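Local atomic coordinates of uncharacterized protein (Bacteroides eggerthii DSM 20697, PDB entry 4ECO), a protein that is of unknown function but is built from leucine-rich repeats and probably binds other proteins. Residues S410-G415 / S441-S446; S437-N442 / S461-G466; L489-D494 / Y514-D519; Y606-I611 / R627-L632. One frame throughout, in Å; residues are numbered along the deposited sequence.

Contact 1: S410-G415 / S441-S446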
loop_
_atom_site.group_PDB
_atom_site.type_symbol
_atom_site.label_atom_id
_atom_site.label_comp_id
_atom_site.label_asym_id
_atom_site.label_seq_id
_atom_site.Cartn_x
_atom_site.Cartn_y
_atom_site.Cartn_z
ATOM N N SER A 410 2.104 5.050 -12.550
ATOM C CA SER A 410 3.049 4.225 -13.320
ATOM C C SER A 410 2.391 2.926 -13.859
ATOM O O SER A 410 1.414 2.424 -13.294
ATOM C CB SER A 410 4.308 3.896 -12.516
ATOM O OG SER A 410 4.144 2.917 -11.508
ATOM N N TYR A 411 2.925 2.424 -14.985
ATOM C CA TYR A 411 2.475 1.220 -15.651
ATOM C C TYR A 411 1.029 1.332 -16.038
ATOM O O TYR A 411 0.177 0.605 -15.540
ATOM C CB TYR A 411 2.697 0.003 -14.787
ATOM C CG TYR A 411 4.112 -0.500 -14.802
ATOM C CD1 TYR A 411 4.548 -1.374 -15.797
ATOM C CD2 TYR A 411 5.004 -0.168 -13.778
ATOM C CE1 TYR A 411 5.847 -1.883 -15.790
ATOM C CE2 TYR A 411 6.293 -0.702 -13.739
ATOM C CZ TYR A 411 6.711 -1.553 -14.753
ATOM O OH TYR A 411 7.962 -2.105 -14.731
ATOM N N ASN A 412 0.757 2.279 -16.920
ATOM C CA ASN A 412 -0.556 2.530 -17.497
ATOM C C ASN A 412 -0.358 2.743 -18.990
ATOM O O ASN A 412 0.684 2.351 -19.532
ATOM C CB ASN A 412 -1.273 3.704 -16.800
ATOM C CG ASN A 412 -2.086 3.292 -15.589
ATOM O OD1 ASN A 412 -3.052 2.535 -15.695
ATOM N ND2 ASN A 412 -1.718 3.782 -14.413
ATOM N N GLU A 413 -1.368 3.305 -19.663
ATOM C CA GLU A 413 -1.339 3.555 -21.099
ATOM C C GLU A 413 -1.634 5.030 -21.367
ATOM O O GLU A 413 -2.287 5.368 -22.360
ATOM C CB GLU A 413 -2.333 2.627 -21.801
ATOM C CG GLU A 413 -1.723 1.270 -22.048
ATOM C CD GLU A 413 -2.671 0.094 -22.004
ATOM O OE1 GLU A 413 -3.662 0.083 -22.770
ATOM O OE2 GLU A 413 -2.383 -0.849 -21.231
ATOM N N ILE A 414 -1.147 5.916 -20.467
ATOM C CA ILE A 414 -1.361 7.371 -20.553
ATOM C C ILE A 414 -0.580 7.901 -21.751
ATOM O O ILE A 414 0.591 7.570 -21.903
ATOM C CB ILE A 414 -0.997 8.070 -19.217
ATOM C CG1 ILE A 414 -1.953 7.563 -18.081
ATOM C CG2 ILE A 414 -1.014 9.594 -19.344
ATOM C CD1 ILE A 414 -1.477 7.771 -16.693
ATOM N N GLY A 415 -1.277 8.639 -22.620
ATOM C CA GLY A 415 -0.739 9.217 -23.851
ATOM C C GLY A 415 -0.824 8.284 -25.056
ATOM O O GLY A 415 -0.360 8.626 -26.153
ATOM N N SER A 441 5.952 7.123 -14.678
ATOM C CA SER A 441 6.894 6.205 -15.342
ATOM C C SER A 441 6.141 5.016 -15.982
ATOM O O SER A 441 5.011 4.728 -15.599
ATOM C CB SER A 441 7.982 5.711 -14.378
ATOM O OG SER A 441 7.463 5.048 -13.237
ATOM N N ASN A 442 6.749 4.361 -16.974
ATOM C CA ASN A 442 6.186 3.229 -17.733
ATOM C C ASN A 442 4.764 3.526 -18.252
ATOM O O ASN A 442 3.790 2.889 -17.851
ATOM C CB ASN A 442 6.204 1.927 -16.933
ATOM C CG ASN A 442 7.526 1.238 -17.008
ATOM O OD1 ASN A 442 7.896 0.706 -18.064
ATOM N ND2 ASN A 442 8.279 1.268 -15.898
ATOM N N ASN A 443 4.671 4.484 -19.168
ATOM C CA ASN A 443 3.422 4.857 -19.836
ATOM C C ASN A 443 3.713 5.042 -21.338
ATOM O O ASN A 443 4.721 4.524 -21.832
ATOM C CB ASN A 443 2.814 6.123 -19.195
ATOM C CG ASN A 443 1.839 5.834 -18.095
ATOM O OD1 ASN A 443 0.711 5.444 -18.342
ATOM N ND2 ASN A 443 2.229 6.048 -16.858
ATOM N N GLN A 444 2.859 5.776 -22.062
ATOM C CA GLN A 444 3.067 5.995 -23.481
ATOM C C GLN A 444 3.004 7.489 -23.799
ATOM O O GLN A 444 2.524 7.883 -24.875
ATOM C CB GLN A 444 2.038 5.206 -24.274
ATOM C CG GLN A 444 2.345 3.720 -24.318
ATOM C CD GLN A 444 1.298 2.979 -25.089
ATOM O OE1 GLN A 444 0.603 2.113 -24.562
ATOM N NE2 GLN A 444 1.126 3.341 -26.349
ATOM N N ILE A 445 3.543 8.322 -22.871
ATOM C CA ILE A 445 3.542 9.782 -22.970
ATOM C C ILE A 445 4.541 10.244 -24.054
ATOM O O ILE A 445 5.749 10.060 -23.887
ATOM C CB ILE A 445 3.845 10.412 -21.569
ATOM C CG1 ILE A 445 2.724 10.086 -20.564
ATOM C CG2 ILE A 445 4.088 11.947 -21.658
ATOM C CD1 ILE A 445 3.112 10.300 -19.089
ATOM N N SER A 446 4.032 10.880 -25.135
ATOM C CA SER A 446 4.858 11.413 -26.255
ATOM C C SER A 446 4.931 12.950 -26.274
ATOM O O SER A 446 5.761 13.519 -26.989
ATOM C CB SER A 446 4.322 10.941 -27.601
ATOM O OG SER A 446 2.913 11.064 -27.663
#

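Contact 2: S437-N442 / S461-G466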
loop_
_atom_site.group_PDB
_atom_site.type_symbol
_atom_site.label_atom_id
_atom_site.label_comp_id
_atom_site.label_asym_id
_atom_site.label_seq_id
_atom_site.Cartn_x
_atom_site.Cartn_y
_atom_site.Cartn_z
ATOM N N SER A 437 4.611 14.870 -5.482
ATOM C CA SER A 437 5.293 13.972 -6.415
ATOM C C SER A 437 4.322 13.210 -7.327
ATOM O O SER A 437 3.321 12.675 -6.860
ATOM C CB SER A 437 6.160 12.969 -5.651
ATOM O OG SER A 437 6.975 12.173 -6.498
ATOM N N ILE A 438 4.640 13.133 -8.625
ATOM C CA ILE A 438 3.792 12.399 -9.559
ATOM C C ILE A 438 4.669 11.348 -10.255
ATOM O O ILE A 438 5.764 11.639 -10.737
ATOM C CB ILE A 438 2.972 13.302 -10.561
ATOM C CG1 ILE A 438 1.971 12.466 -11.376
ATOM C CG2 ILE A 438 3.840 14.187 -11.436
ATOM C CD1 ILE A 438 0.832 13.206 -11.927
ATOM N N ASN A 439 4.201 10.109 -10.226
ATOM C CA ASN A 439 4.910 9.006 -10.852
ATOM C C ASN A 439 4.157 8.631 -12.099
ATOM O O ASN A 439 3.102 8.000 -12.020
ATOM C CB ASN A 439 5.068 7.820 -9.891
ATOM C CG ASN A 439 5.941 6.707 -10.435
ATOM O OD1 ASN A 439 6.236 6.606 -11.635
ATOM N ND2 ASN A 439 6.369 5.831 -9.552
ATOM N N LEU A 440 4.674 9.063 -13.240
ATOM C CA LEU A 440 4.098 8.776 -14.552
ATOM C C LEU A 440 5.032 7.852 -15.366
ATOM O O LEU A 440 4.912 7.793 -16.595
ATOM C CB LEU A 440 3.821 10.081 -15.307
ATOM C CG LEU A 440 2.615 10.875 -14.837
ATOM C CD1 LEU A 440 2.685 12.284 -15.354
ATOM C CD2 LEU A 440 1.335 10.204 -15.261
ATOM N N SER A 441 5.952 7.123 -14.678
ATOM C CA SER A 441 6.894 6.205 -15.342
ATOM C C SER A 441 6.141 5.016 -15.982
ATOM O O SER A 441 5.011 4.728 -15.599
ATOM C CB SER A 441 7.982 5.711 -14.378
ATOM O OG SER A 441 7.463 5.048 -13.237
ATOM N N ASN A 442 6.749 4.361 -16.974
ATOM C CA ASN A 442 6.186 3.229 -17.733
ATOM C C ASN A 442 4.764 3.526 -18.252
ATOM O O ASN A 442 3.790 2.889 -17.851
ATOM C CB ASN A 442 6.204 1.927 -16.933
ATOM C CG ASN A 442 7.526 1.238 -17.008
ATOM O OD1 ASN A 442 7.896 0.706 -18.064
ATOM N ND2 ASN A 442 8.279 1.268 -15.898
ATOM N N SER A 461 8.695 16.980 -7.541
ATOM C CA SER A 461 9.329 15.888 -8.286
ATOM C C SER A 461 8.358 15.230 -9.268
ATOM O O SER A 461 7.165 15.073 -8.970
ATOM C CB SER A 461 9.885 14.832 -7.343
ATOM O OG SER A 461 8.853 14.193 -6.621
ATOM N N ILE A 462 8.887 14.842 -10.441
ATOM C CA ILE A 462 8.135 14.183 -11.493
ATOM C C ILE A 462 8.942 12.998 -12.045
ATOM O O ILE A 462 10.143 13.101 -12.288
ATOM C CB ILE A 462 7.726 15.178 -12.603
ATOM C CG1 ILE A 462 6.716 14.556 -13.591
ATOM C CG2 ILE A 462 8.936 15.829 -13.315
ATOM C CD1 ILE A 462 5.948 15.544 -14.447
ATOM N N ASN A 463 8.258 11.876 -12.267
ATOM C CA ASN A 463 8.898 10.711 -12.845
ATOM C C ASN A 463 8.263 10.447 -14.166
ATOM O O ASN A 463 7.087 10.137 -14.221
ATOM C CB ASN A 463 8.787 9.509 -11.919
ATOM C CG ASN A 463 9.818 8.462 -12.197
ATOM O OD1 ASN A 463 10.367 8.308 -13.325
ATOM N ND2 ASN A 463 10.080 7.707 -11.157
ATOM N N LEU A 464 8.998 10.656 -15.238
ATOM C CA LEU A 464 8.497 10.460 -16.604
ATOM C C LEU A 464 9.320 9.382 -17.307
ATOM O O LEU A 464 9.255 9.240 -18.520
ATOM C CB LEU A 464 8.524 11.784 -17.366
ATOM C CG LEU A 464 7.315 12.652 -17.135
ATOM C CD1 LEU A 464 7.598 14.092 -17.504
ATOM C CD2 LEU A 464 6.126 12.124 -17.899
HETATM N N MSE A 465 10.060 8.591 -16.506
HETATM C CA MSE A 465 10.897 7.514 -17.013
HETATM C C MSE A 465 10.047 6.468 -17.763
HETATM O O MSE A 465 8.961 6.091 -17.300
HETATM C CB MSE A 465 11.705 6.847 -15.858
HETATM C CG MSE A 465 12.432 5.525 -16.258
HETATM SE SE MSE A 465 11.292 3.887 -16.154
HETATM C CE MSE A 465 11.357 3.698 -14.232
ATOM N N GLY A 466 10.601 5.950 -18.856
ATOM C CA GLY A 466 9.945 4.889 -19.611
ATOM C C GLY A 466 8.719 5.361 -20.341
ATOM O O GLY A 466 7.632 4.835 -20.124
#

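Contact 3: L489-D494 / Y514-D519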
loop_
_atom_site.group_PDB
_atom_site.type_symbol
_atom_site.label_atom_id
_atom_site.label_comp_id
_atom_site.label_asym_id
_atom_site.label_seq_id
_atom_site.Cartn_x
_atom_site.Cartn_y
_atom_site.Cartn_z
ATOM N N LEU A 489 9.146 25.160 -7.453
ATOM C CA LEU A 489 9.175 24.020 -6.524
ATOM C C LEU A 489 9.807 22.753 -7.101
ATOM O O LEU A 489 10.220 21.901 -6.326
ATOM C CB LEU A 489 7.751 23.648 -6.073
ATOM C CG LEU A 489 6.967 24.675 -5.259
ATOM C CD1 LEU A 489 5.526 24.288 -5.189
ATOM C CD2 LEU A 489 7.523 24.801 -3.850
ATOM N N LEU A 490 9.832 22.591 -8.437
ATOM C CA LEU A 490 10.335 21.384 -9.099
ATOM C C LEU A 490 11.839 21.221 -8.891
ATOM O O LEU A 490 12.639 21.950 -9.492
ATOM C CB LEU A 490 9.995 21.414 -10.607
ATOM C CG LEU A 490 10.160 20.090 -11.363
ATOM C CD1 LEU A 490 9.142 19.048 -10.878
ATOM C CD2 LEU A 490 10.016 20.312 -12.847
ATOM N N THR A 491 12.215 20.246 -8.056
ATOM C CA THR A 491 13.617 19.979 -7.722
ATOM C C THR A 491 14.105 18.594 -8.251
ATOM O O THR A 491 15.313 18.363 -8.255
ATOM C CB THR A 491 13.838 20.094 -6.201
ATOM O OG1 THR A 491 13.011 19.141 -5.524
ATOM C CG2 THR A 491 13.560 21.517 -5.677
ATOM N N SER A 492 13.202 17.704 -8.722
ATOM C CA SER A 492 13.607 16.383 -9.242
ATOM C C SER A 492 12.872 16.050 -10.535
ATOM O O SER A 492 11.653 16.141 -10.590
ATOM C CB SER A 492 13.383 15.271 -8.214
ATOM O OG SER A 492 14.150 15.457 -7.034
ATOM N N ILE A 493 13.627 15.698 -11.591
ATOM C CA ILE A 493 13.082 15.330 -12.889
ATOM C C ILE A 493 13.738 14.024 -13.370
ATOM O O ILE A 493 14.939 14.000 -13.633
ATOM C CB ILE A 493 13.234 16.461 -13.938
ATOM C CG1 ILE A 493 12.820 17.862 -13.373
ATOM C CG2 ILE A 493 12.450 16.109 -15.202
ATOM C CD1 ILE A 493 13.038 19.042 -14.337
ATOM N N ASP A 494 12.939 12.939 -13.468
ATOM C CA ASP A 494 13.372 11.642 -13.983
ATOM C C ASP A 494 12.825 11.465 -15.373
ATOM O O ASP A 494 11.606 11.423 -15.565
ATOM C CB ASP A 494 12.937 10.496 -13.079
ATOM C CG ASP A 494 13.841 9.279 -13.143
ATOM O OD1 ASP A 494 14.524 9.102 -14.169
ATOM O OD2 ASP A 494 13.835 8.483 -12.178
ATOM N N TYR A 514 15.533 26.059 -8.461
ATOM C CA TYR A 514 15.904 25.203 -7.347
ATOM C C TYR A 514 16.093 23.722 -7.746
ATOM O O TYR A 514 16.134 22.867 -6.857
ATOM C CB TYR A 514 14.842 25.327 -6.245
ATOM C CG TYR A 514 14.745 26.741 -5.733
ATOM C CD1 TYR A 514 15.756 27.291 -4.950
ATOM C CD2 TYR A 514 13.675 27.554 -6.080
ATOM C CE1 TYR A 514 15.689 28.608 -4.505
ATOM C CE2 TYR A 514 13.599 28.872 -5.645
ATOM C CZ TYR A 514 14.606 29.397 -4.852
ATOM O OH TYR A 514 14.539 30.709 -4.433
ATOM N N LEU A 515 16.315 23.433 -9.055
ATOM C CA LEU A 515 16.527 22.070 -9.529
ATOM C C LEU A 515 17.683 21.394 -8.761
ATOM O O LEU A 515 18.726 22.013 -8.579
ATOM C CB LEU A 515 16.803 22.059 -11.036
ATOM C CG LEU A 515 16.925 20.657 -11.679
ATOM C CD1 LEU A 515 15.623 19.892 -11.590
ATOM C CD2 LEU A 515 17.427 20.754 -13.112
ATOM N N VAL A 516 17.478 20.145 -8.284
ATOM C CA VAL A 516 18.497 19.440 -7.501
ATOM C C VAL A 516 19.017 18.227 -8.305
ATOM O O VAL A 516 20.231 18.017 -8.395
ATOM C CB VAL A 516 17.948 19.048 -6.095
ATOM C CG1 VAL A 516 18.849 18.058 -5.383
ATOM C CG2 VAL A 516 17.763 20.284 -5.225
ATOM N N GLY A 517 18.100 17.461 -8.886
ATOM C CA GLY A 517 18.438 16.267 -9.645
ATOM C C GLY A 517 17.689 16.109 -10.941
ATOM O O GLY A 517 16.488 16.354 -11.022
ATOM N N ILE A 518 18.413 15.704 -11.959
ATOM C CA ILE A 518 17.860 15.415 -13.262
ATOM C C ILE A 518 18.570 14.159 -13.821
ATOM O O ILE A 518 19.805 14.056 -13.792
ATOM C CB ILE A 518 17.904 16.632 -14.222
ATOM C CG1 ILE A 518 17.151 16.332 -15.549
ATOM C CG2 ILE A 518 19.314 17.180 -14.432
ATOM C CD1 ILE A 518 16.631 17.561 -16.272
ATOM N N ASP A 519 17.762 13.181 -14.279
ATOM C CA ASP A 519 18.332 11.985 -14.867
ATOM C C ASP A 519 17.813 11.802 -16.284
ATOM O O ASP A 519 16.648 11.547 -16.497
ATOM C CB ASP A 519 18.081 10.745 -14.027
ATOM C CG ASP A 519 19.093 9.633 -14.271
ATOM O OD1 ASP A 519 19.626 9.550 -15.404
ATOM O OD2 ASP A 519 19.335 8.834 -13.334
HETATM O O HOH W 1 12.875 24.818 -9.497
#

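Contact 4: Y606-I611 / R627-L632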
loop_
_atom_site.group_PDB
_atom_site.type_symbol
_atom_site.label_atom_id
_atom_site.label_comp_id
_atom_site.label_asym_id
_atom_site.label_seq_id
_atom_site.Cartn_x
_atom_site.Cartn_y
_atom_site.Cartn_z
ATOM N N TYR A 606 43.503 16.770 -9.910
ATOM C CA TYR A 606 42.970 17.407 -8.711
ATOM C C TYR A 606 42.196 16.453 -7.825
ATOM O O TYR A 606 42.145 16.665 -6.604
ATOM C CB TYR A 606 42.052 18.592 -9.090
ATOM C CG TYR A 606 42.721 19.772 -9.775
ATOM C CD1 TYR A 606 44.082 20.026 -9.609
ATOM C CD2 TYR A 606 41.973 20.694 -10.500
ATOM C CE1 TYR A 606 44.691 21.127 -10.211
ATOM C CE2 TYR A 606 42.568 21.817 -11.080
ATOM C CZ TYR A 606 43.927 22.028 -10.936
ATOM O OH TYR A 606 44.505 23.119 -11.548
ATOM N N VAL A 607 41.585 15.424 -8.419
ATOM C CA VAL A 607 40.760 14.477 -7.660
ATOM C C VAL A 607 41.615 13.295 -7.155
ATOM O O VAL A 607 41.169 12.579 -6.259
ATOM C CB VAL A 607 39.518 13.990 -8.458
ATOM C CG1 VAL A 607 38.623 15.168 -8.836
ATOM C CG2 VAL A 607 39.904 13.189 -9.692
ATOM N N CYS A 608 42.843 13.117 -7.698
ATOM C CA CYS A 608 43.725 12.017 -7.340
ATOM C C CYS A 608 43.968 11.936 -5.809
ATOM O O CYS A 608 43.681 10.886 -5.243
ATOM C CB CYS A 608 45.038 12.111 -8.102
ATOM S SG CYS A 608 46.173 10.742 -7.768
ATOM N N PRO A 609 44.452 12.985 -5.087
ATOM C CA PRO A 609 44.669 12.819 -3.637
ATOM C C PRO A 609 43.398 12.447 -2.883
ATOM O O PRO A 609 43.491 11.821 -1.836
ATOM C CB PRO A 609 45.190 14.181 -3.189
ATOM C CG PRO A 609 44.890 15.107 -4.285
ATOM C CD PRO A 609 44.919 14.318 -5.532
ATOM N N TYR A 610 42.220 12.787 -3.437
ATOM C CA TYR A 610 40.922 12.438 -2.869
ATOM C C TYR A 610 40.615 10.967 -3.108
ATOM O O TYR A 610 39.974 10.317 -2.275
ATOM C CB TYR A 610 39.832 13.318 -3.470
ATOM C CG TYR A 610 39.829 14.727 -2.912
ATOM C CD1 TYR A 610 40.638 15.730 -3.471
ATOM C CD2 TYR A 610 39.042 15.062 -1.811
ATOM C CE1 TYR A 610 40.650 17.028 -2.948
ATOM C CE2 TYR A 610 39.031 16.360 -1.298
ATOM C CZ TYR A 610 39.817 17.341 -1.884
ATOM O OH TYR A 610 39.765 18.609 -1.385
ATOM N N ILE A 611 41.071 10.441 -4.252
ATOM C CA ILE A 611 40.898 9.043 -4.629
ATOM C C ILE A 611 41.725 8.193 -3.643
ATOM O O ILE A 611 41.150 7.359 -2.931
ATOM C CB ILE A 611 41.285 8.841 -6.129
ATOM C CG1 ILE A 611 40.173 9.411 -7.047
ATOM C CG2 ILE A 611 41.559 7.364 -6.461
ATOM C CD1 ILE A 611 40.517 9.574 -8.519
ATOM N N ARG A 627 44.616 10.933 -17.227
ATOM C CA ARG A 627 45.874 11.568 -16.852
ATOM C C ARG A 627 45.811 12.093 -15.412
ATOM O O ARG A 627 44.730 12.382 -14.894
ATOM C CB ARG A 627 46.224 12.717 -17.833
ATOM C CG ARG A 627 46.629 12.259 -19.248
ATOM C CD ARG A 627 45.726 12.802 -20.352
ATOM N NE ARG A 627 46.089 12.268 -21.671
ATOM C CZ ARG A 627 46.856 12.889 -22.567
ATOM N NH1 ARG A 627 47.344 14.099 -22.313
ATOM N NH2 ARG A 627 47.129 12.313 -23.731
ATOM N N GLY A 628 46.978 12.195 -14.788
ATOM C CA GLY A 628 47.145 12.772 -13.459
ATOM C C GLY A 628 46.940 11.915 -12.230
ATOM O O GLY A 628 46.927 12.454 -11.119
ATOM N N CYS A 629 46.783 10.592 -12.398
ATOM C CA CYS A 629 46.573 9.711 -11.253
ATOM C C CYS A 629 47.167 8.331 -11.531
ATOM O O CYS A 629 46.522 7.488 -12.162
ATOM C CB CYS A 629 45.097 9.620 -10.893
ATOM S SG CYS A 629 44.791 8.911 -9.255
ATOM N N ASP A 630 48.417 8.117 -11.057
ATOM C CA ASP A 630 49.149 6.870 -11.258
ATOM C C ASP A 630 48.501 5.729 -10.482
ATOM O O ASP A 630 48.464 4.588 -10.975
ATOM C CB ASP A 630 50.610 7.044 -10.839
ATOM C CG ASP A 630 51.386 8.069 -11.654
ATOM O OD1 ASP A 630 51.297 8.030 -12.905
ATOM O OD2 ASP A 630 52.161 8.843 -11.049
ATOM N N ALA A 631 47.933 6.070 -9.298
ATOM C CA ALA A 631 47.282 5.167 -8.351
ATOM C C ALA A 631 46.091 4.408 -8.963
ATOM O O ALA A 631 45.563 3.488 -8.316
ATOM C CB ALA A 631 46.810 5.955 -7.140
ATOM N N LEU A 632 45.663 4.789 -10.196
ATOM C CA LEU A 632 44.518 4.172 -10.866
ATOM C C LEU A 632 44.922 2.974 -11.726
ATOM O O LEU A 632 44.036 2.276 -12.216
ATOM C CB LEU A 632 43.760 5.202 -11.721
ATOM C CG LEU A 632 42.950 6.257 -10.961
ATOM C CD1 LEU A 632 42.317 7.225 -11.918
ATOM C CD2 LEU A 632 41.901 5.640 -10.066
#

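Contact 1: S410-G415 / S441-S446
The turns that follow the strands in two successive leucine-rich repeats meet here, with Asn443 reaching back to Ile414 and Asn442 lying over Tyr411. The amide oxygen Asn443 OD1 accepts Ile414 N at 2.9 Å with an N-H...O angle of 161°, the donor tilted somewhat out of the amide plane. The same oxygen rests 3.3 Å from Ile414 CB, so the isoleucine branch point and its own backbone N-H both face the asparagine. ND2 of Asn443 turns the other way and donates to Phe409 O. This is the asparagine of the LxxLxLxxNxL consensus, which bonds the turn of one repeat to the next. Asn412 repeats the pattern one coil earlier, its OD1 taking Leu389 N and its ND2 giving to Phe409 O and Phe384 O. Backbone bonds from Tyr411 N to Ser441 O and from Asn412 N to Asn442 O hold the two turns in step, and Gln444 N returns a bond to Ile414 O at 2.9 Å. On the outer side, Asn442 CB sits 3.7 Å from the centroid of the Tyr411 ring, almost on the ring normal, as a CH-pi contact. Both side chains carry CG anti to the carbonyl carbon (chi1 -79° in Tyr411), which lays them alongside each other. The amide plane then falls within 15° of the ring plane, and Asn442 ND2 lies 3.4 Å from Tyr411 CZ. The ring also stacks with His386. Toward the interior, Ile414 CG2 and Ile445 CG1 pack at 4.0 Å, at the same consensus hydrophobic position of successive repeats.

Contact 2: S437-N442 / S461-G466
Asn463 lies alongside Asn439, and its side chain meets the 437-442 segment atom by atom. Its CB is 3.9 Å from Asn439 OD1. With CG anti to the backbone N (chi1 -159°), the amide runs beside its neighbour, and CG comes 4.0 Å from Ser441 CB. At the tip the two amide atoms part. OD1 passes Ser441 CB at 3.7 Å and accepts Met465 N at 3.2 Å, closing an Asx turn, while ND2 lies 4.0 Å from Asn439 OD1 and donates to Asp157 O. Asn439 makes the same Asx turn, its OD1 taking both the N-H and the hydroxyl of Ser441, and its ND2 is held by Asp157 OD2. The two amide planes are only 9° apart, as expected for equivalent positions in adjoining coils. Strands 437-439 and 461-463 are neighbouring parallel strands of the leucine-rich repeat solenoid, joined by backbone bonds Ile438 N to Ser461 O, Asn463 N to Ile438 O and Leu440 N to Asn463 O. The face bearing the asparagines also bears Ser437 and Ser461, whose OG atoms are hydrogen-bonded at 2.8 Å. Ile438 and Ile462 point to the other face, into the hydrophobic core. There CG2 of Ile438 packs against CG1 of Ile462 at 3.6 Å, the two chains running side by side, with Leu452 and Phe453 of helix 451-454 beyond. Past the strand ends, Leu464 CD2 reaches back to Leu440 CB at 4.0 Å, and the selenium of Met465, a selenomethionine, lies near Asn442 ND2.

Contact 3: L489-D494 / Y514-D519
Thr491 O is gripped by two successive N-H groups, Val516 N at 2.8 Å and Gly517 N at 3.0 Å. The glycine bond is nearly straight at the hydrogen (168°) and its donor also lies close to the line of the C=O, while the valine donor enters at a more bent angle. At the start of the segments a water donates to Leu490 O at 2.9 Å and accepts from Tyr514 N at 3.1 Å, bridging the backbones. Leu515 CD1 lies 3.7 Å from Thr491 O and meets Ile493 CD1 at 3.9 Å, the two side chains crossing at about a right angle. Ile493 places CG1 anti to the carbonyl carbon, beside its backbone N (chi1 -46°), which carries CD1 toward the leucine. From here the strands 492-494 and 517-519 run parallel, two more rungs of the leucine-rich repeat solenoid, with Ile493 N bonded to Gly517 O and Asp519 N to Ile493 O. Ile493 and Ile518 enter the core, Ile493 CB to Ile518 CG1 at 4.2 Å. On the face of Ser492, the carboxylates of Asp494 and Asp519 lie side by side, their planes 8° apart and Asp494 OD1 4.9 Å from Asp519 OD2. Their like charges are probably eased by the second shell: Arg496 NE forms a salt bridge with Asp494 OD1, while Ser159 gives its N-H to Asp494 OD2 and its hydroxyl is bonded to Asp519 OD2. Ser521 OG bonds to Asp519 OD1, and Ser460 O holds Thr491 OG1. Helix 160-168 packs on this face through Ile162 and Ile166, and its Cys165 touches Val516.

Contact 4: Y606-I611 / R627-L632
Cys608 SG lies beside Cys629 SG, the two sulfur atoms modelled 2.7 Å apart. They form the disulfide of this chain, near the C-terminal end of the leucine-rich repeat solenoid, where it ties the short helix 608-612 to the loop following strand 625-627. The modelled separation is longer than a normal S-S bond and far shorter than a van der Waals contact, so the exact sulfur positions are doubtful. The carbon frame nevertheless suits a disulfide: Cys608 CB is 3.7 Å from Cys629 CB. Both CB atoms point toward the opposite segment, and with SG anti to the backbone N (chi1 -178° in Cys608, -165° in Cys629) the CB-SG bonds run across the line between the sulfurs. Beside the bridge, Gly628 O lies 3.6 Å from Cys608 CB, at a turn where the glycine takes a positive phi. One helical turn on from Cys608, Ile611 faces the same loop, and Ile611 N is bonded to Val607 O at 2.9 Å. Tyr616 packs against both Val607 and Ile611. No hydrogen bond crosses between 606-611 and 627-632. Leu632, whose backbone O is bonded to Tyr620 OH, crosses Ile611 at about a right angle. Ile611 CD1 approaches Cys629 SG at 4.4 Å, while Ile611 CG2 meets Leu632 CD2 at 4.0 Å.

From the N terminus, contact 1 closes first, joining the loop after strand 404-408 to the loop after strand 435-439. Contact 2 opens before that closure is complete: residues 441 and 442 belong to both, so the two loops overlap along the chain without either enclosing the other. Contact 3 follows in series, and strands 461-463 and 492-494 are neighbours, with Leu464 N and Asp494 O probably hydrogen-bonded between contacts 2 and 3. These three therefore join successive coils along one side of the solenoid. Contact 4 closes the last, separate loop near the C terminus, its centre about 31 Å from that of contact 3.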